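Local coordinates for protein NAD nucleotidase (Haemophilus influenzae, PDB 3ZTV) that strips phosphate from nucleotides in the periplasm and splits NAD, yielding adenosine and nicotinamide riboside, as a zinc-dependent 5'-nucleotidase and pyrophosphatase, at residues E356-I361 and V421-A426; D425-L430 and P544-F549; E12-H17 and K58-P63; V271-V276 and I286-P291. All coordinates share one frame; numbering follows the deposited sequence.

How the interactions relate
The four contacts form two well-separated pairs in the folded chain. Interactions 1 and 2, centres 10 Å apart, share Asp425 and Ala426 on helix 423-429, and Val421 of the first packs on Phe429 and Phe549 of the second. Interactions 3 and 4 lie 9 Å apart on neighbouring strands of one sheet; Tyr60 OH to Asp273 OD2 (2.6 Å) and Glu12 OE2 to Thr287 OG1 (2.8 Å) are probable hydrogen bonds between them. The pairs are separated by 38 to 46 Å, centre to centre. Interaction 2 lies nearest the ligand: the side chain of Asp545 is about 6 Å from bound adenosine, whereas that of Glu547 is about 14 Å from a zinc ion.

Interaction 1: residues E356-I361 and V421-A426; sequences EIVGVI and VTFNDA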
loop_
_atom_site.group_PDB
_atom_site.type_symbol
_atom_site.label_atom_id
_atom_site.label_comp_id
_atom_site.label_asym_id
_atom_site.label_seq_id
_atom_site.Cartn_x
_atom_site.Cartn_y
_atom_site.Cartn_z
ATOM N N GLU A 356 -28.710 25.322 26.623
ATOM C CA GLU A 356 -28.556 26.304 25.553
ATOM C C GLU A 356 -29.166 25.816 24.243
ATOM O O GLU A 356 -29.324 24.618 24.023
ATOM C CB GLU A 356 -27.084 26.699 25.373
ATOM C CG GLU A 356 -26.522 27.463 26.564
ATOM C CD GLU A 356 -25.098 27.960 26.358
ATOM O OE1 GLU A 356 -24.465 27.589 25.349
ATOM O OE2 GLU A 356 -24.610 28.727 27.218
ATOM N N ILE A 357 -29.525 26.761 23.381
ATOM C CA ILE A 357 -30.227 26.451 22.151
ATOM C C ILE A 357 -29.256 26.036 21.052
ATOM O O ILE A 357 -28.262 26.725 20.799
ATOM C CB ILE A 357 -31.066 27.662 21.692
ATOM C CG1 ILE A 357 -32.108 28.004 22.762
ATOM C CG2 ILE A 357 -31.725 27.387 20.354
ATOM C CD1 ILE A 357 -32.775 29.358 22.562
ATOM N N VAL A 358 -29.532 24.899 20.420
ATOM C CA VAL A 358 -28.700 24.434 19.313
ATOM C C VAL A 358 -29.289 24.843 17.968
ATOM O O VAL A 358 -28.562 25.014 16.992
ATOM C CB VAL A 358 -28.452 22.901 19.362
ATOM C CG1 VAL A 358 -29.732 22.126 19.109
ATOM C CG2 VAL A 358 -27.380 22.499 18.355
ATOM N N GLY A 359 -30.605 25.013 17.916
ATOM C CA GLY A 359 -31.243 25.480 16.698
ATOM C C GLY A 359 -32.698 25.823 16.925
ATOM O O GLY A 359 -33.246 25.555 17.992
ATOM N N VAL A 360 -33.320 26.413 15.909
ATOM C CA VAL A 360 -34.717 26.806 15.968
ATOM C C VAL A 360 -35.441 26.189 14.785
ATOM O O VAL A 360 -34.940 26.218 13.659
ATOM C CB VAL A 360 -34.869 28.341 15.918
ATOM C CG1 VAL A 360 -36.342 28.741 15.899
ATOM C CG2 VAL A 360 -34.160 28.980 17.097
ATOM N N ILE A 361 -36.603 25.609 15.046
ATOM C CA ILE A 361 -37.436 25.070 13.981
ATOM C C ILE A 361 -38.634 25.980 13.746
ATOM O O ILE A 361 -39.327 26.362 14.687
ATOM C CB ILE A 361 -37.928 23.649 14.304
ATOM C CG1 ILE A 361 -36.739 22.702 14.497
ATOM C CG2 ILE A 361 -38.840 23.136 13.195
ATOM C CD1 ILE A 361 -37.127 21.315 14.969
ATOM N N VAL A 421 -34.769 24.329 20.058
ATOM C CA VAL A 421 -34.281 22.986 20.363
ATOM C C VAL A 421 -32.970 23.107 21.129
ATOM O O VAL A 421 -32.009 23.692 20.625
ATOM C CB VAL A 421 -34.028 22.159 19.083
ATOM C CG1 VAL A 421 -33.499 20.775 19.437
ATOM C CG2 VAL A 421 -35.298 22.050 18.261
ATOM N N THR A 422 -32.930 22.557 22.340
ATOM C CA THR A 422 -31.716 22.566 23.153
ATOM C C THR A 422 -30.984 21.224 23.038
ATOM O O THR A 422 -31.516 20.262 22.491
ATOM C CB THR A 422 -32.049 22.823 24.640
ATOM O OG1 THR A 422 -32.706 21.677 25.185
ATOM C CG2 THR A 422 -32.955 24.055 24.786
ATOM N N PHE A 423 -29.769 21.166 23.575
ATOM C CA PHE A 423 -29.034 19.906 23.620
ATOM C C PHE A 423 -29.818 18.847 24.386
ATOM O O PHE A 423 -29.903 17.700 23.958
ATOM C CB PHE A 423 -27.650 20.106 24.240
ATOM C CG PHE A 423 -26.767 21.035 23.456
ATOM C CD1 PHE A 423 -26.820 22.403 23.686
ATOM C CD2 PHE A 423 -25.896 20.553 22.481
ATOM C CE1 PHE A 423 -26.019 23.283 22.973
ATOM C CE2 PHE A 423 -25.091 21.425 21.760
ATOM C CZ PHE A 423 -25.149 22.791 22.001
ATOM N N ASN A 424 -30.410 19.233 25.518
ATOM C CA ASN A 424 -31.219 18.305 26.307
ATOM C C ASN A 424 -32.380 17.764 25.497
ATOM O O ASN A 424 -32.732 16.589 25.602
ATOM C CB ASN A 424 -31.789 18.984 27.554
ATOM C CG ASN A 424 -30.772 19.147 28.654
ATOM O OD1 ASN A 424 -29.917 18.288 28.861
ATOM N ND2 ASN A 424 -30.871 20.246 29.387
ATOM N N ASP A 425 -32.993 18.637 24.702
ATOM C CA ASP A 425 -34.137 18.242 23.891
ATOM C C ASP A 425 -33.816 17.077 22.953
ATOM O O ASP A 425 -34.654 16.208 22.734
ATOM C CB ASP A 425 -34.671 19.426 23.083
ATOM C CG ASP A 425 -35.305 20.502 23.953
ATOM O OD1 ASP A 425 -35.686 20.224 25.112
ATOM O OD2 ASP A 425 -35.429 21.636 23.458
ATOM N N ALA A 426 -32.612 17.067 22.388
ATOM C CA ALA A 426 -32.214 15.976 21.492
ATOM C C ALA A 426 -32.220 14.628 22.204
ATOM O O ALA A 426 -32.659 13.621 21.648
ATOM C CB ALA A 426 -30.846 16.242 20.882
#
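Val358 and Gly359 both face Val421 across an antiparallel pair, the arrangement of a classic beta bulge, which shifts the register by one residue between the Gly359-Val421 and Ile357-Thr422 bridges. Two amides therefore converge on one carbonyl. Val358 N donates to Val421 O at 2.8 Å, while the bond from Gly359 N to the same oxygen is weak at 3.3 Å. Val421 N answers with a bond to Gly359 O.

The side chains spread around this backbone ladder. Val358 has CG1 between its backbone N and carbonyl carbon (chi1 67°), a setting that brings this methyl to 3.2 Å from Val421 O and beside Val421 CG1. The other methyl of Val421, CG2, meets Ile361 CD1 at 3.8 Å, where the two side chains cross obliquely. Next along, the Phe423 ring carries Val358 CB over one face, displaced toward the rim. Glu356 O approaches the same ring at a slant, 3.4 Å from CD1, and also receives a CA-H...O contact from Thr422. Beyond these segments, Val358 and Phe423 pack against helix 545-555, so that the bulge links the three-stranded sheet to that helix.

Thr422 is the last strand residue and the N-cap of helix 423-429, and with Asp425 it forms a capping box. Asp425 N donates to Thr422 OG1 at 3.1 Å, and Thr422 N returns a 2.9 Å bond to Asp425 OD2, which it meets from above the carboxylate plane.

Interaction 2: residues D425-L430 and P544-F549; sequences DAYTFL and PDAESF
Tyr427 reaches from helix 423-429 across the start of helix 545-555, two helices whose short segments cross at 129° with axes 8.4 Å apart. From CB, the first torsion (chi1 -80°) sets CG anti to the carbonyl carbon and swings the ring over Ala546. All six ring carbons then lie at nearly equal range of Ala546 CB, a CH-pi contact in which this methyl sits 3.5 Å from the Tyr427 ring centroid, almost on the normal. At the tip, Tyr427 OH donates to Glu547 OE2 at 2.5 Å, on the anti side of the carboxylate and close to the plane of the ring.

Below this pair, Ala426 and Ala546 allow the close backbone approach, CA to CA 5.2 Å. Leu430 CD1 packs on Asp545 O and Phe549 CB. The edge of Phe429 points at the face of Phe549 in an offset edge-to-face pair, with CD2 of Phe429 3.6 Å from CZ of Phe549. A water donates both to Leu430 O and to Asp545 OD1.

Because Glu547 OE1 also bonds Thr79, both carboxylate oxygens of this buried residue have partners. The short phenol bond is consistent with an ionised Glu547, whose carboxylate charge the two hydroxyl groups would stabilise.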
loop_
_atom_site.group_PDB
_atom_site.type_symbol
_atom_site.label_atom_id
_atom_site.label_comp_id
_atom_site.label_asym_id
_atom_site.label_seq_id
_atom_site.Cartn_x
_atom_site.Cartn_y
_atom_site.Cartn_z
ATOM N N ASP A 425 -32.993 18.637 24.702
ATOM C CA ASP A 425 -34.137 18.242 23.891
ATOM C C ASP A 425 -33.816 17.077 22.953
ATOM O O ASP A 425 -34.654 16.208 22.734
ATOM C CB ASP A 425 -34.671 19.426 23.083
ATOM C CG ASP A 425 -35.305 20.502 23.953
ATOM O OD1 ASP A 425 -35.686 20.224 25.112
ATOM O OD2 ASP A 425 -35.429 21.636 23.458
ATOM N N ALA A 426 -32.612 17.067 22.388
ATOM C CA ALA A 426 -32.214 15.976 21.492
ATOM C C ALA A 426 -32.220 14.628 22.204
ATOM O O ALA A 426 -32.659 13.621 21.648
ATOM C CB ALA A 426 -30.846 16.242 20.882
ATOM N N TYR A 427 -31.735 14.619 23.437
ATOM C CA TYR A 427 -31.740 13.412 24.249
ATOM C C TYR A 427 -33.152 13.038 24.708
ATOM O O TYR A 427 -33.419 11.885 25.030
ATOM C CB TYR A 427 -30.779 13.557 25.430
ATOM C CG TYR A 427 -29.334 13.316 25.047
ATOM C CD1 TYR A 427 -28.551 14.326 24.499
ATOM C CD2 TYR A 427 -28.758 12.068 25.228
ATOM C CE1 TYR A 427 -27.229 14.096 24.147
ATOM C CE2 TYR A 427 -27.448 11.828 24.878
ATOM C CZ TYR A 427 -26.686 12.843 24.342
ATOM O OH TYR A 427 -25.377 12.588 23.999
ATOM N N THR A 428 -34.054 14.018 24.709
ATOM C CA THR A 428 -35.470 13.769 24.968
ATOM C C THR A 428 -36.157 13.172 23.742
ATOM O O THR A 428 -36.976 12.256 23.869
ATOM C CB THR A 428 -36.197 15.071 25.365
ATOM O OG1 THR A 428 -35.649 15.564 26.592
ATOM C CG2 THR A 428 -37.692 14.825 25.540
ATOM N N PHE A 429 -35.829 13.698 22.564
ATOM C CA PHE A 429 -36.380 13.201 21.308
ATOM C C PHE A 429 -36.010 11.731 21.105
ATOM O O PHE A 429 -36.809 10.944 20.597
ATOM C CB PHE A 429 -35.835 13.998 20.114
ATOM C CG PHE A 429 -36.326 15.417 20.033
ATOM C CD1 PHE A 429 -37.505 15.804 20.646
ATOM C CD2 PHE A 429 -35.605 16.366 19.323
ATOM C CE1 PHE A 429 -37.950 17.114 20.559
ATOM C CE2 PHE A 429 -36.046 17.671 19.238
ATOM C CZ PHE A 429 -37.221 18.043 19.858
ATOM N N LEU A 430 -34.788 11.379 21.501
ATOM C CA LEU A 430 -34.196 10.081 21.186
ATOM C C LEU A 430 -33.646 9.444 22.449
ATOM O O LEU A 430 -32.479 9.651 22.792
ATOM C CB LEU A 430 -33.067 10.276 20.183
ATOM C CG LEU A 430 -33.509 10.888 18.857
ATOM C CD1 LEU A 430 -32.321 11.492 18.134
ATOM C CD2 LEU A 430 -34.216 9.859 17.987
ATOM N N PRO A 544 -23.638 8.351 18.290
ATOM C CA PRO A 544 -24.944 8.257 18.955
ATOM C C PRO A 544 -26.051 9.087 18.299
ATOM O O PRO A 544 -25.812 10.193 17.795
ATOM C CB PRO A 544 -24.672 8.780 20.374
ATOM C CG PRO A 544 -23.190 8.781 20.526
ATOM C CD PRO A 544 -22.626 8.994 19.145
ATOM N N ASP A 545 -27.265 8.543 18.351
ATOM C CA ASP A 545 -28.428 9.168 17.718
ATOM C C ASP A 545 -28.736 10.602 18.164
ATOM O O ASP A 545 -28.967 11.474 17.328
ATOM C CB ASP A 545 -29.681 8.275 17.808
ATOM C CG ASP A 545 -29.997 7.787 19.230
ATOM O OD1 ASP A 545 -29.408 8.290 20.209
ATOM O OD2 ASP A 545 -30.866 6.890 19.355
ATOM N N ALA A 546 -28.716 10.860 19.469
ATOM C CA ALA A 546 -29.015 12.203 19.959
ATOM C C ALA A 546 -27.947 13.187 19.483
ATOM O O ALA A 546 -28.241 14.344 19.163
ATOM C CB ALA A 546 -29.123 12.208 21.474
ATOM N N GLU A 547 -26.700 12.722 19.447
ATOM C CA GLU A 547 -25.604 13.556 18.965
ATOM C C GLU A 547 -25.726 13.858 17.464
ATOM O O GLU A 547 -25.368 14.947 17.022
ATOM C CB GLU A 547 -24.245 12.935 19.313
ATOM C CG GLU A 547 -23.983 12.848 20.823
ATOM C CD GLU A 547 -23.836 14.209 21.487
ATOM O OE1 GLU A 547 -23.563 15.195 20.781
ATOM O OE2 GLU A 547 -23.986 14.290 22.729
ATOM N N SER A 548 -26.256 12.913 16.694
ATOM C CA SER A 548 -26.535 13.169 15.277
ATOM C C SER A 548 -27.572 14.281 15.122
ATOM O O SER A 548 -27.444 15.169 14.269
ATOM C CB SER A 548 -27.047 11.899 14.599
ATOM O OG SER A 548 -26.058 10.886 14.583
ATOM N N PHE A 549 -28.598 14.238 15.964
ATOM C CA PHE A 549 -29.632 15.258 15.941
ATOM C C PHE A 549 -29.046 16.624 16.265
ATOM O O PHE A 549 -29.345 17.606 15.593
ATOM C CB PHE A 549 -30.772 14.915 16.896
ATOM C CG PHE A 549 -32.024 15.697 16.624
ATOM C CD1 PHE A 549 -32.114 17.028 16.988
ATOM C CD2 PHE A 549 -33.086 15.118 15.951
ATOM C CE1 PHE A 549 -33.253 17.758 16.720
ATOM C CE2 PHE A 549 -34.229 15.847 15.682
ATOM C CZ PHE A 549 -34.307 17.169 16.066
HETATM O O HOH W 1 -30.302 8.181 22.815
#

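Interaction 3: residues E12-H17 and K58-P63; sequences ELSILH and KKYKNP
Tyr60, in the turn that follows helix 46-59, meets strand 11-18 with its CB 3.4 Å from Ser14 OG. Beyond CB the ring presents its edge to Leu16, with CE2 at 4.2 Å from Leu16 CD2, while its hydroxyl continues to Asp273 and its ring also forms a cation-pi contact with Arg288.

Lys61 contributes at both ends. Its carbonyl O accepts a 2.8 Å hydrogen bond from Ser14 OG, tilted somewhat out of the carbonyl plane. Its side chain leaves with chi1 66° and then runs fully extended, crossing that of Glu12 at about a right angle, and CE comes within 3.4 Å of Glu12 CB. The salt bridge at the tip, NZ to Glu12 OE1, is a weak bond at 3.3 Å; the other oxygen of Glu12 bonds Thr287.

Asn62 adopts left-handed backbone angles (54°/56°) and uses both main chain and side chain. Its ND2 donates to Glu12 O at 2.9 Å, with the acceptor near the amide plane. Its own carbonyl takes Ser14 N in a nearly straight N-H...O bond.

Pro63 begins the parallel bridge with Ser14. Pro63 CA makes a CA-H...O contact with Ser14 O at 3.2 Å, and its CB faces Leu16 CD1.

The segment is thus the last turn of a beta-alpha-beta crossover in the metallophosphoesterase domain, in which strands 28-34 and 37-43 come before the helix: helix 46-59 packs over Leu16 through Leu53 and Leu56, strand 63-67 continues parallel to strand 11-18, and strand 270-278 flanks the latter on its other edge.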
loop_
_atom_site.group_PDB
_atom_site.type_symbol
_atom_site.label_atom_id
_atom_site.label_comp_id
_atom_site.label_asym_id
_atom_site.label_seq_id
_atom_site.Cartn_x
_atom_site.Cartn_y
_atom_site.Cartn_z
ATOM N N GLU A 12 11.977 -5.826 32.392
ATOM C CA GLU A 12 10.534 -6.023 32.507
ATOM C C GLU A 12 9.770 -4.702 32.411
ATOM O O GLU A 12 10.281 -3.639 32.773
ATOM C CB GLU A 12 10.169 -6.783 33.783
ATOM C CG GLU A 12 8.764 -7.378 33.743
ATOM C CD GLU A 12 8.504 -8.388 34.840
ATOM O OE1 GLU A 12 9.472 -8.980 35.368
ATOM O OE2 GLU A 12 7.317 -8.588 35.177
ATOM N N LEU A 13 8.560 -4.790 31.872
ATOM C CA LEU A 13 7.686 -3.643 31.648
ATOM C C LEU A 13 6.312 -3.947 32.223
ATOM O O LEU A 13 5.846 -5.082 32.130
ATOM C CB LEU A 13 7.527 -3.406 30.144
ATOM C CG LEU A 13 8.244 -2.306 29.363
ATOM C CD1 LEU A 13 7.678 -2.291 27.951
ATOM C CD2 LEU A 13 8.050 -0.948 30.008
ATOM N N SER A 14 5.652 -2.927 32.772
ATOM C CA SER A 14 4.291 -3.085 33.278
ATOM C C SER A 14 3.340 -2.200 32.466
ATOM O O SER A 14 3.194 -1.011 32.744
ATOM C CB SER A 14 4.222 -2.747 34.771
ATOM O OG SER A 14 5.049 -3.649 35.493
ATOM N N ILE A 15 2.714 -2.782 31.449
ATOM C CA ILE A 15 1.824 -2.029 30.569
ATOM C C ILE A 15 0.440 -1.875 31.211
ATOM O O ILE A 15 -0.165 -2.846 31.648
ATOM C CB ILE A 15 1.724 -2.702 29.193
ATOM C CG1 ILE A 15 3.132 -2.885 28.605
ATOM C CG2 ILE A 15 0.823 -1.898 28.263
ATOM C CD1 ILE A 15 3.152 -3.632 27.305
ATOM N N LEU A 16 -0.032 -0.637 31.260
ATOM C CA LEU A 16 -1.346 -0.287 31.812
ATOM C C LEU A 16 -2.046 0.537 30.748
ATOM O O LEU A 16 -1.489 1.540 30.281
ATOM C CB LEU A 16 -1.183 0.536 33.088
ATOM C CG LEU A 16 -0.487 -0.189 34.248
ATOM C CD1 LEU A 16 -0.060 0.788 35.342
ATOM C CD2 LEU A 16 -1.404 -1.260 34.822
ATOM N N HIS A 17 -3.236 0.123 30.320
ATOM C CA HIS A 17 -3.812 0.745 29.137
ATOM C C HIS A 17 -5.338 0.825 29.150
ATOM O O HIS A 17 -6.031 -0.006 29.751
ATOM C CB HIS A 17 -3.324 0.011 27.883
ATOM C CG HIS A 17 -3.867 -1.373 27.747
ATOM N ND1 HIS A 17 -3.366 -2.461 28.429
ATOM C CD2 HIS A 17 -4.870 -1.843 26.977
ATOM C CE1 HIS A 17 -4.054 -3.540 28.095
ATOM N NE2 HIS A 17 -4.971 -3.190 27.210
ATOM N N LYS A 58 2.135 2.702 40.821
ATOM C CA LYS A 58 3.026 2.795 41.981
ATOM C C LYS A 58 3.389 1.419 42.536
ATOM O O LYS A 58 4.410 1.268 43.207
ATOM C CB LYS A 58 2.416 3.671 43.071
ATOM C CG LYS A 58 1.424 2.971 43.956
ATOM C CD LYS A 58 0.613 3.986 44.734
ATOM C CE LYS A 58 -0.095 3.344 45.908
ATOM N NZ LYS A 58 -1.330 4.065 46.238
ATOM N N LYS A 59 2.557 0.424 42.239
ATOM C CA LYS A 59 2.731 -0.943 42.715
ATOM C C LYS A 59 3.715 -1.752 41.862
ATOM O O LYS A 59 4.398 -2.646 42.362
ATOM C CB LYS A 59 1.371 -1.653 42.735
ATOM C CG LYS A 59 1.449 -3.131 43.058
ATOM C CD LYS A 59 0.072 -3.762 43.112
ATOM C CE LYS A 59 0.178 -5.227 43.481
ATOM N NZ LYS A 59 -1.155 -5.858 43.659
ATOM N N TYR A 60 3.776 -1.431 40.572
ATOM C CA TYR A 60 4.526 -2.216 39.595
ATOM C C TYR A 60 5.782 -1.495 39.133
ATOM O O TYR A 60 5.793 -0.271 39.010
ATOM C CB TYR A 60 3.672 -2.452 38.356
ATOM C CG TYR A 60 2.412 -3.257 38.547
ATOM C CD1 TYR A 60 2.364 -4.355 39.402
ATOM C CD2 TYR A 60 1.262 -2.928 37.837
ATOM C CE1 TYR A 60 1.199 -5.096 39.547
ATOM C CE2 TYR A 60 0.105 -3.657 37.971
ATOM C CZ TYR A 60 0.073 -4.737 38.824
ATOM O OH TYR A 60 -1.079 -5.460 38.952
ATOM N N LYS A 61 6.823 -2.265 38.840
ATOM C CA LYS A 61 8.056 -1.705 38.300
ATOM C C LYS A 61 7.925 -1.369 36.812
ATOM O O LYS A 61 7.292 -2.097 36.037
ATOM C CB LYS A 61 9.214 -2.679 38.513
ATOM C CG LYS A 61 9.074 -3.971 37.729
ATOM C CD LYS A 61 10.259 -4.893 37.972
ATOM C CE LYS A 61 10.143 -6.163 37.147
ATOM N NZ LYS A 61 11.274 -7.102 37.393
ATOM N N ASN A 62 8.534 -0.258 36.418
ATOM C CA ASN A 62 8.563 0.150 35.015
ATOM C C ASN A 62 7.192 0.246 34.345
ATOM O O ASN A 62 6.963 -0.358 33.299
ATOM C CB ASN A 62 9.494 -0.769 34.219
ATOM C CG ASN A 62 10.903 -0.773 34.774
ATOM O OD1 ASN A 62 11.368 0.237 35.308
ATOM N ND2 ASN A 62 11.587 -1.908 34.662
ATOM N N PRO A 63 6.276 1.041 34.925
ATOM C CA PRO A 63 4.955 1.167 34.303
ATOM C C PRO A 63 5.001 1.982 33.008
ATOM O O PRO A 63 5.756 2.948 32.884
ATOM C CB PRO A 63 4.130 1.896 35.375
ATOM C CG PRO A 63 5.130 2.670 36.163
ATOM C CD PRO A 63 6.398 1.847 36.156
#

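Interaction 4: residues V271-V276 and I286-P291; sequences VGDLGV and ITRKIP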
loop_
_atom_site.group_PDB
_atom_site.type_symbol
_atom_site.label_atom_id
_atom_site.label_comp_id
_atom_site.label_asym_id
_atom_site.label_seq_id
_atom_site.Cartn_x
_atom_site.Cartn_y
_atom_site.Cartn_z
ATOM N N VAL A 271 -9.228 -1.123 32.926
ATOM C CA VAL A 271 -7.798 -0.864 32.848
ATOM C C VAL A 271 -7.109 -2.201 32.588
ATOM O O VAL A 271 -7.202 -3.117 33.413
ATOM C CB VAL A 271 -7.261 -0.209 34.137
ATOM C CG1 VAL A 271 -5.729 -0.246 34.166
ATOM C CG2 VAL A 271 -7.771 1.225 34.265
ATOM N N GLY A 272 -6.448 -2.321 31.436
ATOM C CA GLY A 272 -5.682 -3.522 31.138
ATOM C C GLY A 272 -4.319 -3.454 31.805
ATOM O O GLY A 272 -3.704 -2.397 31.880
ATOM N N ASP A 273 -3.845 -4.606 32.265
ATOM C CA ASP A 273 -2.651 -4.718 33.111
ATOM C C ASP A 273 -1.865 -5.946 32.624
ATOM O O ASP A 273 -2.270 -7.085 32.870
ATOM C CB ASP A 273 -3.179 -4.898 34.545
ATOM C CG ASP A 273 -2.110 -5.201 35.588
ATOM O OD1 ASP A 273 -0.916 -5.321 35.269
ATOM O OD2 ASP A 273 -2.513 -5.332 36.772
ATOM N N LEU A 274 -0.790 -5.707 31.868
ATOM C CA LEU A 274 0.019 -6.768 31.262
ATOM C C LEU A 274 1.475 -6.605 31.673
ATOM O O LEU A 274 2.130 -5.639 31.291
ATOM C CB LEU A 274 -0.110 -6.772 29.724
ATOM C CG LEU A 274 0.479 -8.005 29.023
ATOM C CD1 LEU A 274 -0.443 -9.187 29.255
ATOM C CD2 LEU A 274 0.682 -7.772 27.527
ATOM N N GLY A 275 1.976 -7.564 32.444
ATOM C CA GLY A 275 3.382 -7.602 32.806
ATOM C C GLY A 275 4.147 -8.379 31.758
ATOM O O GLY A 275 3.775 -9.503 31.398
ATOM N N VAL A 276 5.211 -7.760 31.254
ATOM C CA VAL A 276 6.001 -8.335 30.170
ATOM C C VAL A 276 7.474 -8.389 30.526
ATOM O O VAL A 276 8.062 -7.376 30.909
ATOM C CB VAL A 276 5.864 -7.515 28.872
ATOM C CG1 VAL A 276 6.697 -8.153 27.754
ATOM C CG2 VAL A 276 4.399 -7.388 28.462
ATOM N N ILE A 286 4.978 -13.270 29.110
ATOM C CA ILE A 286 3.981 -12.684 30.005
ATOM C C ILE A 286 4.184 -13.115 31.459
ATOM O O ILE A 286 4.299 -14.306 31.751
ATOM C CB ILE A 286 2.557 -13.066 29.550
ATOM C CG1 ILE A 286 2.326 -12.623 28.097
ATOM C CG2 ILE A 286 1.507 -12.472 30.501
ATOM C CD1 ILE A 286 2.704 -11.170 27.823
ATOM N N THR A 287 4.238 -12.141 32.363
ATOM C CA THR A 287 4.400 -12.406 33.791
ATOM C C THR A 287 3.138 -12.081 34.600
ATOM O O THR A 287 3.018 -12.489 35.755
ATOM C CB THR A 287 5.565 -11.584 34.383
ATOM O OG1 THR A 287 5.285 -10.187 34.221
ATOM C CG2 THR A 287 6.875 -11.911 33.686
ATOM N N ARG A 288 2.210 -11.327 34.013
ATOM C CA ARG A 288 0.999 -10.906 34.719
ATOM C C ARG A 288 0.007 -10.501 33.643
ATOM O O ARG A 288 0.402 -9.876 32.657
ATOM C CB ARG A 288 1.299 -9.723 35.647
ATOM C CG ARG A 288 0.071 -9.143 36.365
ATOM C CD ARG A 288 0.458 -7.991 37.286
ATOM N NE ARG A 288 1.056 -6.892 36.541
ATOM C CZ ARG A 288 2.354 -6.594 36.524
ATOM N NH1 ARG A 288 3.226 -7.322 37.205
ATOM N NH2 ARG A 288 2.791 -5.578 35.797
ATOM N N LYS A 289 -1.262 -10.857 33.806
ATOM C CA LYS A 289 -2.276 -10.529 32.811
ATOM C C LYS A 289 -3.629 -10.405 33.502
ATOM O O LYS A 289 -4.251 -11.405 33.861
ATOM C CB LYS A 289 -2.314 -11.581 31.693
ATOM C CG LYS A 289 -2.218 -13.037 32.157
ATOM C CD LYS A 289 -2.305 -13.984 30.969
ATOM C CE LYS A 289 -2.297 -15.444 31.408
ATOM N NZ LYS A 289 -3.541 -15.811 32.143
ATOM N N ILE A 290 -4.063 -9.168 33.710
ATOM C CA ILE A 290 -5.326 -8.895 34.391
ATOM C C ILE A 290 -6.097 -7.791 33.678
ATOM O O ILE A 290 -5.624 -6.655 33.591
ATOM C CB ILE A 290 -5.109 -8.437 35.836
ATOM C CG1 ILE A 290 -4.151 -9.375 36.573
ATOM C CG2 ILE A 290 -6.452 -8.341 36.569
ATOM C CD1 ILE A 290 -3.681 -8.828 37.917
ATOM N N PRO A 291 -7.275 -8.118 33.137
ATOM C CA PRO A 291 -8.179 -7.063 32.666
ATOM C C PRO A 291 -9.064 -6.579 33.822
ATOM O O PRO A 291 -10.013 -7.277 34.206
ATOM C CB PRO A 291 -9.017 -7.779 31.607
ATOM C CG PRO A 291 -9.059 -9.208 32.070
ATOM C CD PRO A 291 -7.809 -9.467 32.879
HETATM O O HOH W 2 1.062 -3.809 34.179
#
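Asp273 OD1 is held by two donors in the beta hairpin of strands 270-278 and 284-295. Arg288 NE reaches it at 2.8 Å as a salt bridge, straight at 169° and in the guanidinium plane, arriving on the syn side of the carboxylate. A water donates to the same oxygen and accepts from Arg288 NH2, so a second, water-mediated link runs alongside the direct one. The two side chains cross at about a right angle. The arginine bends at chi3 (61°), which turns the guanidinium over the neighbouring strand 270-278 and sets one face, off centre, above Gly275 CA, with NH2 at 3.7 Å from that carbon. Asp273 OD2 has its partner outside the hairpin, in Tyr60 of the loop beside strand 11-18.

On the other face of the sheet Leu274 packs with Ile286. These side chains too cross at about a right angle, CD2 of Leu274 lying 4.0 Å from CD1 of Ile286, and Val276 CG2 comes against the same methyl. Leu274 CD1 also touches Lys289 CB.

Backbone bonds tie Asp273 to Ile290 and Gly275 to Arg288, with that from Asp273 N to Ile290 O weak. The register slips by one where Thr287 and Arg288 both face Gly275, a classic beta bulge that lets Arg288 O take Gly275 N while Thr287 N donates to Gly275 O at 2.8 Å.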